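Local coordinates for protein bifunctional dTDP-4-dehydrorhamnose 3,5-epimerase/dTDP-4-dehydrorhamnose reductase (Arabidopsis thaliana, PDB 4QQR) that catalyses the 3,5-epimerization and the NADPH-dependent 4-keto reduction that turn dTDP-4-keto-6-deoxyglucose into dTDP-L-rhamnose, and also makes UDP-L-rhamnose, at residues Met197-Glu209 with Phe276-Val290. Residues are numbered along the deposited sequence; the frame is centred on the assembly and turned at random.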
loop_
_atom_site.group_PDB
_atom_site.type_symbol
_atom_site.label_atom_id
_atom_site.label_comp_id
_atom_site.label_asym_id
_atom_site.label_seq_id
_atom_site.Cartn_x
_atom_site.Cartn_y
_atom_site.Cartn_z
ATOM N N MET A 197 10.288 -4.668 -23.303
ATOM C CA MET A 197 8.993 -5.286 -23.581
ATOM C C MET A 197 9.055 -6.768 -23.279
ATOM O O MET A 197 10.141 -7.359 -23.231
ATOM C CB MET A 197 8.568 -5.077 -25.047
ATOM C CG MET A 197 8.675 -3.637 -25.577
ATOM S SD MET A 197 7.550 -3.323 -26.955
ATOM C CE MET A 197 7.810 -1.562 -27.209
ATOM N N THR A 198 7.883 -7.363 -23.093
ATOM C CA THR A 198 7.774 -8.759 -22.687
ATOM C C THR A 198 7.160 -9.604 -23.807
ATOM O O THR A 198 6.033 -9.349 -24.230
ATOM C CB THR A 198 6.886 -8.878 -21.406
ATOM O OG1 THR A 198 7.435 -8.068 -20.361
ATOM C CG2 THR A 198 6.788 -10.309 -20.927
ATOM N N ILE A 199 7.879 -10.616 -24.286
ATOM C CA ILE A 199 7.284 -11.540 -25.254
ATOM C C ILE A 199 6.632 -12.706 -24.526
ATOM O O ILE A 199 7.308 -13.666 -24.157
ATOM C CB ILE A 199 8.312 -12.107 -26.232
ATOM C CG1 ILE A 199 9.102 -10.991 -26.904
ATOM C CG2 ILE A 199 7.604 -12.961 -27.263
ATOM C CD1 ILE A 199 8.228 -10.032 -27.642
ATOM N N LEU A 200 5.323 -12.616 -24.301
ATOM C CA LEU A 200 4.611 -13.622 -23.496
ATOM C C LEU A 200 4.833 -15.065 -23.958
ATOM O O LEU A 200 4.926 -15.967 -23.140
ATOM C CB LEU A 200 3.110 -13.335 -23.450
ATOM C CG LEU A 200 2.676 -12.021 -22.810
ATOM C CD1 LEU A 200 1.162 -11.868 -22.897
ATOM C CD2 LEU A 200 3.176 -11.926 -21.361
ATOM N N ASP A 201 4.914 -15.274 -25.268
ATOM C CA ASP A 201 5.094 -16.610 -25.830
ATOM C C ASP A 201 6.397 -17.255 -25.376
ATOM O O ASP A 201 6.439 -18.462 -25.150
ATOM C CB ASP A 201 5.057 -16.553 -27.361
ATOM C CG ASP A 201 3.684 -16.235 -27.896
ATOM O OD1 ASP A 201 3.061 -17.144 -28.483
ATOM O OD2 ASP A 201 3.223 -15.083 -27.721
ATOM N N GLU A 202 7.460 -16.457 -25.267
ATOM C CA GLU A 202 8.729 -16.946 -24.726
ATOM C C GLU A 202 8.782 -16.901 -23.190
ATOM O O GLU A 202 9.221 -17.858 -22.552
ATOM C CB GLU A 202 9.905 -16.164 -25.301
ATOM C CG GLU A 202 11.241 -16.609 -24.734
ATOM C CD GLU A 202 12.397 -15.765 -25.245
ATOM O OE1 GLU A 202 12.124 -14.675 -25.797
ATOM O OE2 GLU A 202 13.569 -16.185 -25.106
ATOM N N LEU A 203 8.316 -15.790 -22.616
ATOM C CA LEU A 203 8.511 -15.508 -21.199
ATOM C C LEU A 203 7.542 -16.249 -20.265
ATOM O O LEU A 203 7.919 -16.654 -19.155
ATOM C CB LEU A 203 8.452 -14.000 -20.935
ATOM C CG LEU A 203 9.784 -13.255 -20.791
ATOM C CD1 LEU A 203 10.712 -14.031 -19.868
ATOM C CD2 LEU A 203 10.423 -13.044 -22.131
ATOM N N LEU A 204 6.305 -16.443 -20.711
ATOM C CA LEU A 204 5.344 -17.194 -19.905
ATOM C C LEU A 204 5.765 -18.634 -19.609
ATOM O O LEU A 204 5.625 -19.097 -18.485
ATOM C CB LEU A 204 3.926 -17.129 -20.479
ATOM C CG LEU A 204 3.223 -15.805 -20.186
ATOM C CD1 LEU A 204 1.729 -15.871 -20.474
ATOM C CD2 LEU A 204 3.475 -15.408 -18.744
ATOM N N PRO A 205 6.288 -19.347 -20.610
ATOM C CA PRO A 205 6.848 -20.656 -20.245
ATOM C C PRO A 205 7.927 -20.589 -19.152
ATOM O O PRO A 205 7.886 -21.384 -18.213
ATOM C CB PRO A 205 7.422 -21.158 -21.572
ATOM C CG PRO A 205 6.509 -20.551 -22.579
ATOM C CD PRO A 205 6.188 -19.183 -22.071
ATOM N N ILE A 206 8.859 -19.645 -19.280
ATOM C CA ILE A 206 9.922 -19.424 -18.297
ATOM C C ILE A 206 9.372 -19.193 -16.892
ATOM O O ILE A 206 9.927 -19.666 -15.909
ATOM C CB ILE A 206 10.814 -18.222 -18.726
ATOM C CG1 ILE A 206 11.773 -18.651 -19.855
ATOM C CG2 ILE A 206 11.560 -17.610 -17.520
ATOM C CD1 ILE A 206 12.379 -17.512 -20.645
ATOM N N SER A 207 8.261 -18.476 -16.796
ATOM C CA SER A 207 7.661 -18.240 -15.491
ATOM C C SER A 207 7.168 -19.539 -14.862
ATOM O O SER A 207 7.268 -19.701 -13.644
ATOM C CB SER A 207 6.568 -17.157 -15.535
ATOM O OG SER A 207 5.380 -17.623 -16.129
ATOM N N ILE A 208 6.656 -20.468 -15.670
ATOM C CA ILE A 208 6.320 -21.798 -15.142
ATOM C C ILE A 208 7.573 -22.425 -14.512
ATOM O O ILE A 208 7.500 -23.060 -13.449
ATOM C CB ILE A 208 5.759 -22.787 -16.218
ATOM C CG1 ILE A 208 4.537 -22.229 -16.969
ATOM C CG2 ILE A 208 5.427 -24.121 -15.596
ATOM C CD1 ILE A 208 3.453 -21.673 -16.102
ATOM N N GLU A 209 8.718 -22.225 -15.167
ATOM C CA GLU A 209 9.990 -22.821 -14.736
ATOM C C GLU A 209 10.535 -22.186 -13.460
ATOM O O GLU A 209 11.219 -22.851 -12.674
ATOM C CB GLU A 209 11.056 -22.752 -15.851
ATOM C CG GLU A 209 10.660 -23.502 -17.119
ATOM C CD GLU A 209 10.440 -24.997 -16.875
ATOM O OE1 GLU A 209 11.222 -25.575 -16.067
ATOM O OE2 GLU A 209 9.488 -25.577 -17.478
ATOM N N PHE A 276 18.388 -17.715 -16.794
ATOM C CA PHE A 276 17.906 -18.318 -18.049
ATOM C C PHE A 276 18.739 -17.876 -19.272
ATOM O O PHE A 276 18.345 -16.948 -19.994
ATOM C CB PHE A 276 16.427 -17.975 -18.269
ATOM C CG PHE A 276 15.505 -18.596 -17.256
ATOM C CD1 PHE A 276 15.013 -19.877 -17.441
ATOM C CD2 PHE A 276 15.146 -17.904 -16.104
ATOM C CE1 PHE A 276 14.184 -20.453 -16.501
ATOM C CE2 PHE A 276 14.318 -18.469 -15.160
ATOM C CZ PHE A 276 13.836 -19.742 -15.353
ATOM N N PRO A 277 19.898 -18.532 -19.500
ATOM C CA PRO A 277 20.841 -18.196 -20.591
ATOM C C PRO A 277 20.210 -18.221 -21.996
ATOM O O PRO A 277 20.592 -17.481 -22.897
ATOM C CB PRO A 277 21.908 -19.295 -20.481
ATOM C CG PRO A 277 21.839 -19.753 -19.038
ATOM C CD PRO A 277 20.389 -19.646 -18.660
ATOM N N GLU A 278 19.237 -19.094 -22.161
ATOM C CA GLU A 278 18.498 -19.241 -23.401
ATOM C C GLU A 278 17.570 -18.047 -23.702
ATOM O O GLU A 278 16.964 -17.983 -24.775
ATOM C CB GLU A 278 17.677 -20.514 -23.272
ATOM C CG GLU A 278 17.725 -20.993 -21.803
ATOM C CD GLU A 278 16.522 -21.811 -21.395
ATOM O OE1 GLU A 278 16.332 -21.984 -20.173
ATOM O OE2 GLU A 278 15.783 -22.285 -22.292
ATOM N N LEU A 279 17.438 -17.114 -22.759
ATOM C CA LEU A 279 16.548 -15.963 -22.957
ATOM C C LEU A 279 17.022 -15.079 -24.111
ATOM O O LEU A 279 18.158 -14.609 -24.107
ATOM C CB LEU A 279 16.421 -15.138 -21.685
ATOM C CG LEU A 279 15.525 -13.896 -21.692
ATOM C CD1 LEU A 279 14.101 -14.262 -21.995
ATOM C CD2 LEU A 279 15.593 -13.212 -20.352
ATOM N N MET A 280 16.143 -14.851 -25.086
ATOM C CA MET A 280 16.490 -14.071 -26.268
ATOM C C MET A 280 16.137 -12.591 -26.131
ATOM O O MET A 280 15.262 -12.218 -25.339
ATOM C CB MET A 280 15.769 -14.630 -27.479
ATOM C CG MET A 280 15.809 -16.134 -27.571
ATOM S SD MET A 280 14.807 -16.670 -28.965
ATOM C CE MET A 280 15.500 -15.654 -30.271
ATOM N N SER A 281 16.809 -11.750 -26.913
ATOM C CA SER A 281 16.491 -10.326 -26.915
ATOM C C SER A 281 15.221 -10.048 -27.710
ATOM O O SER A 281 14.776 -10.896 -28.489
ATOM C CB SER A 281 17.651 -9.508 -27.463
ATOM O OG SER A 281 18.711 -9.501 -26.533
ATOM N N ILE A 282 14.651 -8.859 -27.513
ATOM C CA ILE A 282 13.341 -8.559 -28.085
ATOM C C ILE A 282 13.325 -8.818 -29.561
ATOM O O ILE A 282 12.515 -9.618 -30.040
ATOM C CB ILE A 282 12.875 -7.122 -27.875
ATOM C CG1 ILE A 282 13.869 -6.351 -27.009
ATOM C CG2 ILE A 282 11.429 -7.113 -27.330
ATOM C CD1 ILE A 282 14.998 -5.709 -27.782
ATOM N N LYS A 283 14.234 -8.158 -30.275
ATOM C CA LYS A 283 14.261 -8.249 -31.731
ATOM C C LYS A 283 14.264 -9.692 -32.208
ATOM O O LYS A 283 13.371 -10.086 -32.969
ATOM C CB LYS A 283 15.388 -7.402 -32.335
ATOM C CG LYS A 283 15.176 -5.900 -32.079
ATOM C CD LYS A 283 16.083 -5.010 -32.920
ATOM C CE LYS A 283 15.975 -3.547 -32.470
ATOM N NZ LYS A 283 16.983 -2.667 -33.146
ATOM N N GLU A 284 15.219 -10.493 -31.735
ATOM C CA GLU A 284 15.254 -11.883 -32.171
ATOM C C GLU A 284 14.032 -12.646 -31.654
ATOM O O GLU A 284 13.497 -13.509 -32.355
ATOM C CB GLU A 284 16.584 -12.594 -31.829
ATOM C CG GLU A 284 17.175 -12.300 -30.439
ATOM C CD GLU A 284 18.215 -13.350 -29.970
ATOM O OE1 GLU A 284 18.794 -14.048 -30.838
ATOM O OE2 GLU A 284 18.448 -13.480 -28.734
ATOM N N SER A 285 13.576 -12.302 -30.449
ATOM C CA SER A 285 12.417 -12.967 -29.847
ATOM C C SER A 285 11.136 -12.584 -30.577
ATOM O O SER A 285 10.272 -13.431 -30.812
ATOM C CB SER A 285 12.309 -12.629 -28.357
ATOM O OG SER A 285 11.260 -13.339 -27.727
ATOM N N LEU A 286 11.020 -11.305 -30.925
ATOM C CA LEU A 286 9.957 -10.837 -31.814
ATOM C C LEU A 286 9.936 -11.604 -33.144
ATOM O O LEU A 286 8.882 -12.109 -33.544
ATOM C CB LEU A 286 10.089 -9.335 -32.082
ATOM C CG LEU A 286 9.594 -8.399 -30.984
ATOM C CD1 LEU A 286 10.160 -7.016 -31.173
ATOM C CD2 LEU A 286 8.082 -8.362 -30.996
ATOM N N ILE A 287 11.082 -11.687 -33.822
ATOM C CA ILE A 287 11.163 -12.408 -35.094
ATOM C C ILE A 287 10.718 -13.862 -34.970
ATOM O O ILE A 287 9.873 -14.336 -35.729
ATOM C CB ILE A 287 12.599 -12.385 -35.712
ATOM C CG1 ILE A 287 12.954 -10.989 -36.232
ATOM C CG2 ILE A 287 12.715 -13.406 -36.827
ATOM C CD1 ILE A 287 11.823 -10.320 -37.000
ATOM N N LYS A 288 11.292 -14.556 -33.994
ATOM C CA LYS A 288 11.126 -15.991 -33.865
ATOM C C LYS A 288 9.758 -16.400 -33.325
ATOM O O LYS A 288 9.193 -17.411 -33.753
ATOM C CB LYS A 288 12.237 -16.565 -32.984
ATOM C CG LYS A 288 11.938 -17.953 -32.465
ATOM C CD LYS A 288 13.008 -18.448 -31.516
ATOM C CE LYS A 288 12.801 -19.931 -31.216
ATOM N NZ LYS A 288 12.693 -20.726 -32.491
ATOM N N PHE A 289 9.216 -15.618 -32.398
ATOM C CA PHE A 289 7.993 -16.029 -31.714
ATOM C C PHE A 289 6.759 -15.358 -32.255
ATOM O O PHE A 289 5.652 -15.897 -32.135
ATOM C CB PHE A 289 8.077 -15.752 -30.213
ATOM C CG PHE A 289 9.039 -16.635 -29.488
ATOM C CD1 PHE A 289 8.646 -17.896 -29.059
ATOM C CD2 PHE A 289 10.334 -16.208 -29.235
ATOM C CE1 PHE A 289 9.530 -18.710 -28.390
ATOM C CE2 PHE A 289 11.223 -17.015 -28.565
ATOM C CZ PHE A 289 10.830 -18.264 -28.139
ATOM N N VAL A 290 6.938 -14.175 -32.834
ATOM C CA VAL A 290 5.782 -13.370 -33.205
ATOM C C VAL A 290 5.608 -13.243 -34.713
ATOM O O VAL A 290 4.579 -13.647 -35.250
ATOM C CB VAL A 290 5.798 -11.986 -32.518
ATOM C CG1 VAL A 290 4.589 -11.173 -32.936
ATOM C CG2 VAL A 290 5.826 -12.162 -31.001
#
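Met197 meets Ile282 through its CB, while the rest of its extended chain runs off toward helix 229-239. Ile199, at the N-cap of helix 200-209, is the apolar wedge of the contact. Its beta-branched side chain can touch several residues of helix 282-290 at once: CD1 packs against CD2 of Leu286, crossing that side chain at about a right angle, and CG2 lies near Phe289 CB and Val290 CG2. Asp201 offers just its CB to the Phe289 ring; its carboxylate turns elsewhere, with OD2 bonded to the backbone N of Ser172.

Glu202 carries the polar part. With CG anti to the backbone N and the chain extended beyond it, the carboxylate reaches segment 276-290. Ser285 OG donates to Glu202 OE1 at 2.5 Å, and the backbone N of Met280 donates to Glu202 OE2 at 2.9 Å, nearly straight (169°) and from the syn side. Glutamate is long enough to serve these separate donors while its CB sits over one face of the Phe289 ring, 3.7 Å from the centroid, a CH-pi contact; carboxylate and ring planes are 21° apart. Lys288 CG lies over the opposite face.

Leu203, the next residue, and Ile206, a turn further on, both reach CD1 of Leu279 with branched, apolar ends, Leu203 CD2 at 3.9 Å. Ile206 also sets CG2 over the centre of the flat Phe276 ring, as Glu209 CB borders the ring's edge.

The contact joins helix 200-212, which precedes outermost strand 217-220 of the parallel Rossmann sheet, to C-terminal helix 282-291, the segment axes running almost perpendicular (95°). The buried Glu202 carboxylate ties helix 200-209 to the preceding loop and first turn of helix 282-290; these two donors, with a weak third from Asn223 ND2 to OE1, satisfy both oxygens and would probably help stabilise its charge.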